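Local coordinates for protein CbsA (Xanthomonas oryzae pv. oryzae, PDB 5XYH) that probably hydrolyses cellulose as a family 6 exoglucanase (cellobiohydrolase), releasing cellobiose from chain ends and so degrading plant cell walls, at residues A[191-196]-A[229-234]; A[89-94]-A[142-147]; A[338-343]-A[415-420]; A[241-246]-A[323-328]. All blocks are in the same frame, centred on the assembly; numbering follows the deposited sequence.

How the contacts relate
Contacts 1 and 2 lie in the core and belong to one parallel sheet. Strands 140-145 and 188-193 are neighbours there, and probable hydrogen bonds join Tyr191 N to Asn143 O and Ile145 N to Tyr191 O between the two contacts. Both are built on backbone bonds, with acidic side chains used at or just past the strand ends. Contacts 3 and 4 are only partly buried, with centres about 17 and 20 Å from the chain centre. They use segments 338-343 and 323-328, both from the stretch between the end of helix 316-323 and strand 347-351. There, side-chain amides and a carboxylate bind backbone groups in place of strand pairing, together with one backbone bond in contact 3.

Contact 1 (A[191-196]-A[229-234])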
loop_
_atom_site.group_PDB
_atom_site.type_symbol
_atom_site.label_atom_id
_atom_site.label_comp_id
_atom_site.label_asym_id
_atom_site.label_seq_id
_atom_site.Cartn_x
_atom_site.Cartn_y
_atom_site.Cartn_z
ATOM N N TYR A 191 -4.769 9.769 -4.577
ATOM C CA TYR A 191 -3.422 9.747 -4.014
ATOM C C TYR A 191 -2.548 8.784 -4.812
ATOM O O TYR A 191 -2.848 7.588 -4.903
ATOM C CB TYR A 191 -3.460 9.365 -2.537
ATOM C CG TYR A 191 -4.054 10.465 -1.668
ATOM C CD1 TYR A 191 -5.435 10.595 -1.535
ATOM C CD2 TYR A 191 -3.234 11.375 -0.993
ATOM C CE1 TYR A 191 -5.980 11.592 -0.758
ATOM C CE2 TYR A 191 -3.777 12.375 -0.201
ATOM C CZ TYR A 191 -5.152 12.472 -0.088
ATOM O OH TYR A 191 -5.716 13.452 0.701
ATOM N N MET A 192 -1.466 9.316 -5.381
ATOM C CA MET A 192 -0.542 8.547 -6.202
ATOM C C MET A 192 0.313 7.625 -5.329
ATOM O O MET A 192 1.010 8.092 -4.422
ATOM C CB MET A 192 0.359 9.506 -6.984
ATOM C CG MET A 192 -0.348 10.369 -8.004
ATOM S SD MET A 192 -1.030 9.393 -9.334
ATOM C CE MET A 192 0.457 8.702 -10.045
ATOM N N ASP A 193 0.290 6.323 -5.613
ATOM C CA ASP A 193 1.181 5.398 -4.929
ATOM C C ASP A 193 2.620 5.694 -5.322
ATOM O O ASP A 193 2.923 5.866 -6.505
ATOM C CB ASP A 193 0.852 3.952 -5.280
ATOM C CG ASP A 193 1.737 2.965 -4.528
ATOM O OD1 ASP A 193 1.362 2.594 -3.394
ATOM O OD2 ASP A 193 2.816 2.595 -5.053
ATOM N N ILE A 194 3.517 5.735 -4.343
ATOM C CA ILE A 194 4.907 6.037 -4.680
ATOM C C ILE A 194 5.852 5.153 -3.864
ATOM O O ILE A 194 6.868 5.613 -3.329
ATOM C CB ILE A 194 5.179 7.557 -4.532
ATOM C CG1 ILE A 194 6.496 7.979 -5.204
ATOM C CG2 ILE A 194 5.080 8.043 -3.077
ATOM C CD1 ILE A 194 6.573 9.479 -5.426
ATOM N N GLY A 195 5.520 3.856 -3.783
ATOM C CA GLY A 195 6.426 2.873 -3.215
ATOM C C GLY A 195 6.669 3.083 -1.727
ATOM O O GLY A 195 5.847 3.658 -1.012
ATOM N N HIS A 196 7.835 2.618 -1.252
ATOM C CA HIS A 196 8.068 2.590 0.192
ATOM C C HIS A 196 9.533 2.535 0.617
ATOM O O HIS A 196 9.862 2.903 1.747
ATOM C CB HIS A 196 7.384 1.365 0.788
ATOM C CG HIS A 196 8.124 0.098 0.501
ATOM N ND1 HIS A 196 9.044 -0.441 1.379
ATOM C CD2 HIS A 196 8.131 -0.701 -0.592
ATOM C CE1 HIS A 196 9.559 -1.540 0.851
ATOM N NE2 HIS A 196 9.025 -1.717 -0.344
ATOM N N GLY A 229 -2.531 14.040 -3.573
ATOM C CA GLY A 229 -1.315 13.768 -2.827
ATOM C C GLY A 229 -0.722 12.435 -3.238
ATOM O O GLY A 229 -0.979 11.932 -4.339
ATOM N N PHE A 230 0.060 11.870 -2.330
ATOM C CA PHE A 230 0.808 10.644 -2.555
ATOM C C PHE A 230 0.568 9.696 -1.391
ATOM O O PHE A 230 0.175 10.124 -0.305
ATOM C CB PHE A 230 2.300 10.941 -2.690
ATOM C CG PHE A 230 2.625 11.878 -3.817
ATOM C CD1 PHE A 230 2.628 13.249 -3.622
ATOM C CD2 PHE A 230 2.937 11.382 -5.067
ATOM C CE1 PHE A 230 2.929 14.116 -4.657
ATOM C CE2 PHE A 230 3.236 12.231 -6.109
ATOM C CZ PHE A 230 3.238 13.609 -5.901
ATOM N N ILE A 231 0.818 8.399 -1.608
ATOM C CA ILE A 231 0.765 7.422 -0.522
ATOM C C ILE A 231 1.994 6.528 -0.583
ATOM O O ILE A 231 2.378 6.061 -1.659
ATOM C CB ILE A 231 -0.527 6.562 -0.547
ATOM C CG1 ILE A 231 -0.479 5.514 0.566
ATOM C CG2 ILE A 231 -0.762 5.897 -1.908
ATOM C CD1 ILE A 231 -1.769 4.733 0.768
ATOM N N THR A 232 2.599 6.275 0.575
ATOM C CA THR A 232 3.720 5.355 0.711
ATOM C C THR A 232 3.311 4.135 1.539
ATOM O O THR A 232 2.308 4.153 2.264
ATOM C CB THR A 232 4.924 6.039 1.371
ATOM O OG1 THR A 232 4.710 6.138 2.788
ATOM C CG2 THR A 232 5.154 7.440 0.780
ATOM N N ASN A 233 4.095 3.062 1.405
ATOM C CA ASN A 233 4.006 1.842 2.213
ATOM C C ASN A 233 2.801 0.974 1.886
ATOM O O ASN A 233 2.527 0.023 2.642
ATOM C CB ASN A 233 3.999 2.131 3.721
ATOM C CG ASN A 233 4.779 1.082 4.514
ATOM O OD1 ASN A 233 5.811 0.592 4.053
ATOM N ND2 ASN A 233 4.303 0.760 5.721
ATOM N N THR A 234 2.097 1.240 0.779
ATOM C CA THR A 234 0.911 0.464 0.430
ATOM C C THR A 234 1.242 -1.019 0.404
ATOM O O THR A 234 2.119 -1.454 -0.349
ATOM C CB THR A 234 0.365 0.893 -0.931
ATOM O OG1 THR A 234 0.029 2.292 -0.906
ATOM C CG2 THR A 234 -0.899 0.098 -1.242
HETATM O O HOH W 1 3.389 2.268 -1.600
#
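Two neighbouring parallel strands, 188-193 and 229-232, pair here in the buried central sheet of the family 6 catalytic domain. With helix 206-218 they form a beta-alpha-beta unit. Tyr191 pairs with Gly229, Met192 with Phe230 and Asp193 with Ile231. Met192 N donates to Gly229 O (2.9 Å), Ile231 N to Met192 O (2.8 Å) and Ile194 N to Ile231 O (2.9 Å). On one face the Tyr191 ring lies against the Gly229 backbone, with Phe230 N at its edge. CG of Tyr191 sits beside its own backbone N (chi1 -71°), and this brings CD2 to 3.5 Å from Gly229 C. Its hydroxyl bonds to His355. On the other face Met192 CB meets Phe230 CD2 at 3.7 Å, and the rest of the methionine bends away. Ile194 CG2 packs on Phe230 CB from across the ring plane, opposite Met192 CB.

At the strand ends polar side chains join the backbone bonds. Asp193 turns its carboxylate anti to its backbone N (chi1 -178°). OD1 takes a bond from Thr234 OG1 at 2.8 Å, nearly along the C-O axis. OD2 accepts from Gly195 N from above the carboxylate plane, which makes an Asx turn. Gly195 O in turn accepts from Asn233 N. Water 1 donates to both Asp193 OD1 and Gly195 O and accepts from Thr234 N. Asp193 thus ties together both segments where they leave the sheet. Both of its carboxylate oxygens accept bonds, which probably limits the rotation of the group.

Contact 2 (A[89-94]-A[142-147]); sequences GLVIYD and VNIIEP
Glu146 OE2 accepts from Asp94 N at 2.9 Å on its syn lone pair, and Tyr119 OH also binds it. This grip lies just past the ends of two parallel strands, 86-92 and 140-145, in the central sheet of the glycoside hydrolase family 6 domain. The other carboxylate oxygen, OE1, accepts from Met95 N. The glutamate chain bends at chi2 (-68°), folding the acid back over Ile92 O and toward the 93-94 backbone.

Within the sheet, Leu90 N donates to Val142 O, Ile144 N to Leu90 O (2.7 Å) and Ile92 N to Ile144 O. The last link, Glu146 N to Ile92 O, is weak. Leu90 and Asn143 lie side by side on one face, with Asn143 OD1 3.5 Å from Leu90 CB. This buried OD1 has no polar partner, whereas ND2 of the same amide bonds to Asn190. Ile92 crosses Asn143 obliquely and touches Ile145, where CG1 of Ile92 is 4.0 Å from CD1 of Ile145. Helices 113-131 and 170-183 cover this face.

On the other face Val91 CG2 meets Ile144 CD1. Val91 CG1 presses on the Pro147 ring, 3.6 Å from Pro147 CG. Beyond the strands, Tyr93 CD1 touches Pro147 CD, and the tyrosine hydroxyl bonds to Asp99. Pro147 O lies at the edge of the Tyr93 ring, near its plane, 3.4 Å from Tyr93 CE1.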
loop_
_atom_site.group_PDB
_atom_site.type_symbol
_atom_site.label_atom_id
_atom_site.label_comp_id
_atom_site.label_asym_id
_atom_site.label_seq_id
_atom_site.Cartn_x
_atom_site.Cartn_y
_atom_site.Cartn_z
ATOM N N GLY A 89 -12.420 4.136 1.031
ATOM C CA GLY A 89 -11.099 3.861 0.496
ATOM C C GLY A 89 -11.122 2.797 -0.583
ATOM O O GLY A 89 -11.605 1.681 -0.358
ATOM N N LEU A 90 -10.568 3.141 -1.751
ATOM C CA LEU A 90 -10.481 2.251 -2.899
ATOM C C LEU A 90 -9.042 2.194 -3.382
ATOM O O LEU A 90 -8.311 3.188 -3.327
ATOM C CB LEU A 90 -11.364 2.708 -4.068
ATOM C CG LEU A 90 -12.880 2.808 -3.861
ATOM C CD1 LEU A 90 -13.568 3.325 -5.128
ATOM C CD2 LEU A 90 -13.495 1.477 -3.427
ATOM N N VAL A 91 -8.648 1.021 -3.861
ATOM C CA VAL A 91 -7.353 0.816 -4.495
ATOM C C VAL A 91 -7.623 0.545 -5.969
ATOM O O VAL A 91 -8.249 -0.462 -6.323
ATOM C CB VAL A 91 -6.578 -0.328 -3.839
ATOM C CG1 VAL A 91 -5.181 -0.378 -4.409
ATOM C CG2 VAL A 91 -6.536 -0.129 -2.322
ATOM N N ILE A 92 -7.200 1.476 -6.818
ATOM C CA ILE A 92 -7.296 1.350 -8.270
ATOM C C ILE A 92 -6.093 0.524 -8.721
ATOM O O ILE A 92 -4.955 0.991 -8.653
ATOM C CB ILE A 92 -7.311 2.733 -8.946
ATOM C CG1 ILE A 92 -8.425 3.627 -8.362
ATOM C CG2 ILE A 92 -7.406 2.612 -10.491
ATOM C CD1 ILE A 92 -9.850 3.027 -8.455
ATOM N N TYR A 93 -6.332 -0.712 -9.187
ATOM C CA TYR A 93 -5.229 -1.671 -9.294
ATOM C C TYR A 93 -5.522 -2.701 -10.392
ATOM O O TYR A 93 -5.716 -3.887 -10.138
ATOM C CB TYR A 93 -5.008 -2.350 -7.937
ATOM C CG TYR A 93 -3.796 -3.259 -7.795
ATOM C CD1 TYR A 93 -2.528 -2.830 -8.153
ATOM C CD2 TYR A 93 -3.928 -4.531 -7.243
ATOM C CE1 TYR A 93 -1.411 -3.651 -7.998
ATOM C CE2 TYR A 93 -2.832 -5.356 -7.086
ATOM C CZ TYR A 93 -1.570 -4.908 -7.473
ATOM O OH TYR A 93 -0.469 -5.728 -7.320
ATOM N N ASP A 94 -5.531 -2.254 -11.655
ATOM C CA ASP A 94 -5.637 -3.192 -12.772
ATOM C C ASP A 94 -4.810 -2.751 -13.981
ATOM O O ASP A 94 -5.197 -3.009 -15.125
ATOM C CB ASP A 94 -7.101 -3.391 -13.190
ATOM C CG ASP A 94 -7.338 -4.745 -13.865
ATOM O OD1 ASP A 94 -6.481 -5.650 -13.724
ATOM O OD2 ASP A 94 -8.374 -4.896 -14.542
ATOM N N VAL A 142 -11.745 8.040 -1.758
ATOM C CA VAL A 142 -10.300 8.261 -1.660
ATOM C C VAL A 142 -9.614 7.100 -2.358
ATOM O O VAL A 142 -9.671 5.957 -1.881
ATOM C CB VAL A 142 -9.814 8.383 -0.209
ATOM C CG1 VAL A 142 -8.293 8.555 -0.185
ATOM C CG2 VAL A 142 -10.501 9.541 0.511
ATOM N N ASN A 143 -8.943 7.397 -3.465
ATOM C CA ASN A 143 -8.326 6.388 -4.321
ATOM C C ASN A 143 -6.826 6.269 -4.059
ATOM O O ASN A 143 -6.102 7.274 -4.057
ATOM C CB ASN A 143 -8.554 6.734 -5.792
ATOM C CG ASN A 143 -9.987 6.558 -6.218
ATOM O OD1 ASN A 143 -10.679 5.636 -5.770
ATOM N ND2 ASN A 143 -10.454 7.449 -7.089
ATOM N N ILE A 144 -6.362 5.036 -3.863
ATOM C CA ILE A 144 -4.952 4.707 -3.995
ATOM C C ILE A 144 -4.719 4.346 -5.456
ATOM O O ILE A 144 -5.243 3.340 -5.949
ATOM C CB ILE A 144 -4.545 3.559 -3.061
ATOM C CG1 ILE A 144 -4.731 4.003 -1.601
ATOM C CG2 ILE A 144 -3.095 3.129 -3.349
ATOM C CD1 ILE A 144 -4.505 2.907 -0.566
ATOM N N ILE A 145 -3.935 5.161 -6.153
ATOM C CA ILE A 145 -3.797 5.058 -7.604
ATOM C C ILE A 145 -2.655 4.100 -7.956
ATOM O O ILE A 145 -1.476 4.433 -7.791
ATOM C CB ILE A 145 -3.574 6.431 -8.243
ATOM C CG1 ILE A 145 -4.780 7.346 -7.977
ATOM C CG2 ILE A 145 -3.312 6.263 -9.746
ATOM C CD1 ILE A 145 -6.080 6.888 -8.637
ATOM N N GLU A 146 -3.021 2.917 -8.465
ATOM C CA GLU A 146 -2.185 1.867 -9.054
ATOM C C GLU A 146 -0.885 1.632 -8.295
ATOM O O GLU A 146 0.198 2.022 -8.760
ATOM C CB GLU A 146 -1.903 2.182 -10.526
ATOM C CG GLU A 146 -3.150 2.116 -11.435
ATOM C CD GLU A 146 -3.715 0.709 -11.596
ATOM O OE1 GLU A 146 -2.997 -0.278 -11.287
ATOM O OE2 GLU A 146 -4.887 0.596 -12.043
ATOM N N PRO A 147 -0.955 0.960 -7.147
ATOM C CA PRO A 147 0.271 0.549 -6.456
ATOM C C PRO A 147 1.150 -0.312 -7.350
ATOM O O PRO A 147 0.678 -0.984 -8.271
ATOM C CB PRO A 147 -0.243 -0.253 -5.255
ATOM C CG PRO A 147 -1.670 0.066 -5.118
ATOM C CD PRO A 147 -2.176 0.529 -6.443
#

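Contact 3 (A[338-343]-A[415-420])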
loop_
_atom_site.group_PDB
_atom_site.type_symbol
_atom_site.label_atom_id
_atom_site.label_comp_id
_atom_site.label_asym_id
_atom_site.label_seq_id
_atom_site.Cartn_x
_atom_site.Cartn_y
_atom_site.Cartn_z
ATOM N N SER A 338 6.784 -12.645 8.400
ATOM C CA SER A 338 6.701 -13.125 9.769
ATOM C C SER A 338 7.153 -12.023 10.718
ATOM O O SER A 338 7.877 -11.097 10.337
ATOM C CB SER A 338 7.556 -14.377 9.965
ATOM O OG SER A 338 8.909 -14.122 9.654
ATOM N N GLY A 339 6.705 -12.118 11.967
ATOM C CA GLY A 339 7.068 -11.141 12.963
ATOM C C GLY A 339 6.381 -9.794 12.822
ATOM O O GLY A 339 6.355 -9.024 13.785
ATOM N N ALA A 340 5.816 -9.480 11.666
ATOM C CA ALA A 340 5.187 -8.183 11.474
ATOM C C ALA A 340 3.973 -8.032 12.381
ATOM O O ALA A 340 3.329 -9.012 12.761
ATOM C CB ALA A 340 4.765 -8.003 10.015
ATOM N N GLY A 341 3.670 -6.779 12.733
ATOM C CA GLY A 341 2.484 -6.476 13.497
ATOM C C GLY A 341 1.694 -5.326 12.901
ATOM O O GLY A 341 2.195 -4.534 12.103
ATOM N N ILE A 342 0.421 -5.257 13.304
ATOM C CA ILE A 342 -0.424 -4.123 12.927
ATOM C C ILE A 342 0.200 -2.826 13.420
ATOM O O ILE A 342 0.778 -2.770 14.513
ATOM C CB ILE A 342 -1.839 -4.306 13.499
ATOM C CG1 ILE A 342 -2.526 -5.490 12.802
ATOM C CG2 ILE A 342 -2.649 -3.012 13.367
ATOM C CD1 ILE A 342 -3.970 -5.685 13.161
ATOM N N GLY A 343 0.122 -1.780 12.604
ATOM C CA GLY A 343 0.674 -0.485 12.986
ATOM C C GLY A 343 -0.382 0.474 13.500
ATOM O O GLY A 343 -1.400 0.067 14.076
ATOM N N VAL A 415 -3.442 -13.667 13.295
ATOM C CA VAL A 415 -3.143 -13.805 14.716
ATOM C C VAL A 415 -1.798 -13.179 15.040
ATOM O O VAL A 415 -1.651 -12.460 16.037
ATOM C CB VAL A 415 -3.174 -15.290 15.114
ATOM C CG1 VAL A 415 -2.627 -15.467 16.540
ATOM C CG2 VAL A 415 -4.595 -15.854 14.944
ATOM N N GLN A 416 -0.796 -13.435 14.198
ATOM C CA GLN A 416 0.525 -12.853 14.414
ATOM C C GLN A 416 0.467 -11.323 14.350
ATOM O O GLN A 416 0.995 -10.632 15.228
ATOM C CB GLN A 416 1.510 -13.421 13.382
ATOM C CG GLN A 416 2.843 -12.690 13.297
ATOM C CD GLN A 416 3.518 -12.826 11.917
ATOM O OE1 GLN A 416 3.841 -13.931 11.472
ATOM N NE2 GLN A 416 3.718 -11.697 11.243
ATOM N N LEU A 417 -0.211 -10.780 13.332
ATOM C CA LEU A 417 -0.287 -9.329 13.169
ATOM C C LEU A 417 -0.956 -8.650 14.361
ATOM O O LEU A 417 -0.507 -7.583 14.807
ATOM C CB LEU A 417 -1.037 -8.991 11.884
ATOM C CG LEU A 417 -0.239 -9.225 10.600
ATOM C CD1 LEU A 417 -1.197 -9.204 9.416
ATOM C CD2 LEU A 417 0.836 -8.153 10.451
ATOM N N VAL A 418 -2.042 -9.238 14.876
ATOM C CA VAL A 418 -2.722 -8.669 16.041
ATOM C C VAL A 418 -1.838 -8.762 17.279
ATOM O O VAL A 418 -1.693 -7.790 18.034
ATOM C CB VAL A 418 -4.067 -9.379 16.267
ATOM C CG1 VAL A 418 -4.691 -8.948 17.582
ATOM C CG2 VAL A 418 -4.992 -9.098 15.113
ATOM N N THR A 419 -1.238 -9.936 17.504
ATOM C CA THR A 419 -0.378 -10.146 18.664
ATOM C C THR A 419 0.782 -9.163 18.684
ATOM O O THR A 419 1.199 -8.699 19.752
ATOM C CB THR A 419 0.137 -11.588 18.653
ATOM O OG1 THR A 419 -0.980 -12.480 18.628
ATOM C CG2 THR A 419 1.002 -11.889 19.876
ATOM N N ASN A 420 1.319 -8.831 17.512
ATOM C CA ASN A 420 2.519 -8.018 17.420
ATOM C C ASN A 420 2.203 -6.556 17.112
ATOM O O ASN A 420 3.073 -5.821 16.628
ATOM C CB ASN A 420 3.463 -8.610 16.374
ATOM C CG ASN A 420 4.119 -9.889 16.841
ATOM O OD1 ASN A 420 3.886 -10.353 17.960
ATOM N ND2 ASN A 420 4.951 -10.472 15.984
#
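The C-terminal end of helix 411-419 packs against an irregular run of backbone, 338-343, in the loop between helix 316-323 and strand 347-351. Three bonds hold the two together. Ile342 N donates to Leu417 O at 2.9 Å in a nearly straight bond (171°). Gln416 runs out from the helix with its chain extended, and its NE2 binds Ala340 O at 3.1 Å, in the carbonyl plane and on a lone pair. Gln337 O takes a further bond from NE2. Asn420 is the first residue to leave the helix. Its ND2 reaches Gly339 O at 3.0 Å from above the carbonyl plane. Both amides therefore serve as donors to loop carbonyls.

Gly341 comes close to the helix end, with its CA 3.3 Å from Asn420 O in a straight CA-H...O contact. Apolar groups fill in beside the bonds. Leu417 CD2 lies over the Ala340 carbonyl, and Ile342 CG1 meets Leu417 CB at 3.9 Å. Ile342 and Val418 lie side by side. Helix 33-42 touches both, through Val42 on Ile342 and through Leu35 and Lys38 on Val418.

Contact 4 (A[241-246]-A[323-328]); sequences HEPNLP and GRVDRR
Segment 241-246 makes a type I turn from Glu242 to Leu245, closed by Leu245 N donating to Glu242 O. It faces the stretch in which the chain leaves helix 316-323, with Arg324 the first residue out of helical geometry. The Glu242 carboxylate spans two successive backbone N-H groups of that exit. OE1 accepts from Val325 N at 2.7 Å on its syn lone pair, and OE2 accepts from Asp326 N at 3.2 Å, also on the syn side. A bend at chi2 (-74°) brings the acid across to these donors.

Asn244 ND2 meets Gly323 O at 3.0 Å, almost straight and on a carbonyl lone pair, and also binds Pro308 O. Water 2 donates to Glu242 OE1 and Gly323 O and accepts from Asn244 N. Pro243 CD touches Val325 CG1 at 4.0 Å, while Leu245 CD1 rests on the Arg324 backbone. Asp326 is gripped side-on by Arg328, whose NH2 lies 2.8 Å from Asp326 OD2. The contact thus joins the loop between strands 229-232 and 251-252 to the end of helix 316-323, at the start of the loop leading to strand 347-351.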
loop_
_atom_site.group_PDB
_atom_site.type_symbol
_atom_site.label_atom_id
_atom_site.label_comp_id
_atom_site.label_asym_id
_atom_site.label_seq_id
_atom_site.Cartn_x
_atom_site.Cartn_y
_atom_site.Cartn_z
ATOM N N HIS A 241 8.324 4.828 12.220
ATOM C CA HIS A 241 9.564 5.374 12.744
ATOM C C HIS A 241 10.503 4.238 13.118
ATOM O O HIS A 241 10.069 3.156 13.532
ATOM C CB HIS A 241 9.355 6.237 13.996
ATOM C CG HIS A 241 8.331 7.315 13.834
ATOM N ND1 HIS A 241 8.560 8.455 13.097
ATOM C CD2 HIS A 241 7.081 7.436 14.340
ATOM C CE1 HIS A 241 7.487 9.227 13.138
ATOM N NE2 HIS A 241 6.576 8.632 13.885
ATOM N N GLU A 242 11.794 4.498 12.972
ATOM C CA GLU A 242 12.801 3.665 13.605
ATOM C C GLU A 242 13.307 4.428 14.822
ATOM O O GLU A 242 14.271 5.208 14.726
ATOM C CB GLU A 242 13.930 3.325 12.640
ATOM C CG GLU A 242 13.589 2.196 11.650
ATOM C CD GLU A 242 13.583 0.803 12.280
ATOM O OE1 GLU A 242 13.796 0.680 13.511
ATOM O OE2 GLU A 242 13.355 -0.174 11.523
ATOM N N PRO A 243 12.680 4.224 15.983
ATOM C CA PRO A 243 12.950 5.103 17.134
ATOM C C PRO A 243 14.355 4.967 17.694
ATOM O O PRO A 243 14.848 5.901 18.332
ATOM C CB PRO A 243 11.899 4.656 18.155
ATOM C CG PRO A 243 11.720 3.177 17.825
ATOM C CD PRO A 243 11.777 3.110 16.328
ATOM N N ASN A 244 15.024 3.842 17.492
ATOM C CA ASN A 244 16.354 3.695 18.064
ATOM C C ASN A 244 17.455 4.079 17.091
ATOM O O ASN A 244 18.629 4.046 17.470
ATOM C CB ASN A 244 16.571 2.261 18.550
ATOM C CG ASN A 244 15.463 1.792 19.456
ATOM O OD1 ASN A 244 15.083 2.492 20.396
ATOM N ND2 ASN A 244 14.916 0.625 19.168
ATOM N N LEU A 245 17.110 4.452 15.860
ATOM C CA LEU A 245 18.091 4.818 14.834
ATOM C C LEU A 245 17.696 6.146 14.194
ATOM O O LEU A 245 17.503 6.229 12.976
ATOM C CB LEU A 245 18.204 3.705 13.785
ATOM C CG LEU A 245 18.387 2.280 14.337
ATOM C CD1 LEU A 245 18.197 1.156 13.283
ATOM C CD2 LEU A 245 19.749 2.147 15.019
ATOM N N PRO A 246 17.566 7.219 14.993
ATOM C CA PRO A 246 17.065 8.489 14.438
ATOM C C PRO A 246 18.038 9.185 13.508
ATOM O O PRO A 246 17.599 10.042 12.730
ATOM C CB PRO A 246 16.793 9.340 15.690
ATOM C CG PRO A 246 17.734 8.810 16.699
ATOM C CD PRO A 246 17.827 7.329 16.440
ATOM N N GLY A 323 19.064 -2.546 17.061
ATOM C CA GLY A 323 18.086 -1.501 17.308
ATOM C C GLY A 323 16.900 -1.399 16.369
ATOM O O GLY A 323 15.863 -0.838 16.745
ATOM N N ARG A 324 17.026 -1.904 15.145
ATOM C CA ARG A 324 15.942 -1.755 14.183
ATOM C C ARG A 324 14.703 -2.509 14.647
ATOM O O ARG A 324 14.784 -3.656 15.111
ATOM C CB ARG A 324 16.378 -2.239 12.798
ATOM C CG ARG A 324 16.853 -3.693 12.694
ATOM C CD ARG A 324 17.310 -3.942 11.249
ATOM N NE ARG A 324 18.105 -5.156 11.020
ATOM C CZ ARG A 324 17.611 -6.293 10.540
ATOM N NH1 ARG A 324 16.318 -6.380 10.277
ATOM N NH2 ARG A 324 18.404 -7.349 10.336
ATOM N N VAL A 325 13.542 -1.855 14.536
ATOM C CA VAL A 325 12.314 -2.563 14.873
ATOM C C VAL A 325 11.838 -3.391 13.679
ATOM O O VAL A 325 11.220 -4.438 13.862
ATOM C CB VAL A 325 11.230 -1.593 15.385
ATOM C CG1 VAL A 325 11.720 -0.891 16.654
ATOM C CG2 VAL A 325 10.831 -0.559 14.320
ATOM N N ASP A 326 12.131 -2.959 12.452
ATOM C CA ASP A 326 11.906 -3.802 11.274
ATOM C C ASP A 326 12.872 -4.991 11.312
ATOM O O ASP A 326 14.073 -4.832 11.083
ATOM C CB ASP A 326 12.095 -2.966 10.005
ATOM C CG ASP A 326 11.660 -3.705 8.734
ATOM O OD1 ASP A 326 11.729 -4.961 8.705
ATOM O OD2 ASP A 326 11.253 -3.023 7.767
ATOM N N ARG A 327 12.355 -6.194 11.574
ATOM C CA ARG A 327 13.180 -7.375 11.794
ATOM C C ARG A 327 13.342 -8.249 10.544
ATOM O O ARG A 327 13.789 -9.400 10.654
ATOM C CB ARG A 327 12.598 -8.212 12.936
ATOM C CG ARG A 327 12.375 -7.464 14.247
ATOM C CD ARG A 327 13.641 -6.747 14.705
ATOM N NE ARG A 327 14.756 -7.685 14.840
ATOM C CZ ARG A 327 16.015 -7.343 15.108
ATOM N NH1 ARG A 327 16.356 -6.064 15.263
ATOM N NH2 ARG A 327 16.944 -8.291 15.208
ATOM N N ARG A 328 12.997 -7.736 9.366
ATOM C CA ARG A 328 13.034 -8.553 8.161
ATOM C C ARG A 328 14.464 -8.959 7.807
ATOM O O ARG A 328 15.444 -8.302 8.188
ATOM C CB ARG A 328 12.416 -7.806 6.984
ATOM C CG ARG A 328 10.923 -7.694 7.047
ATOM C CD ARG A 328 10.365 -7.009 5.813
ATOM N NE ARG A 328 10.370 -5.559 5.967
ATOM C CZ ARG A 328 9.893 -4.707 5.062
ATOM N NH1 ARG A 328 9.349 -5.149 3.929
ATOM N NH2 ARG A 328 9.955 -3.397 5.298
HETATM O O HOH W 2 14.775 1.618 15.814
#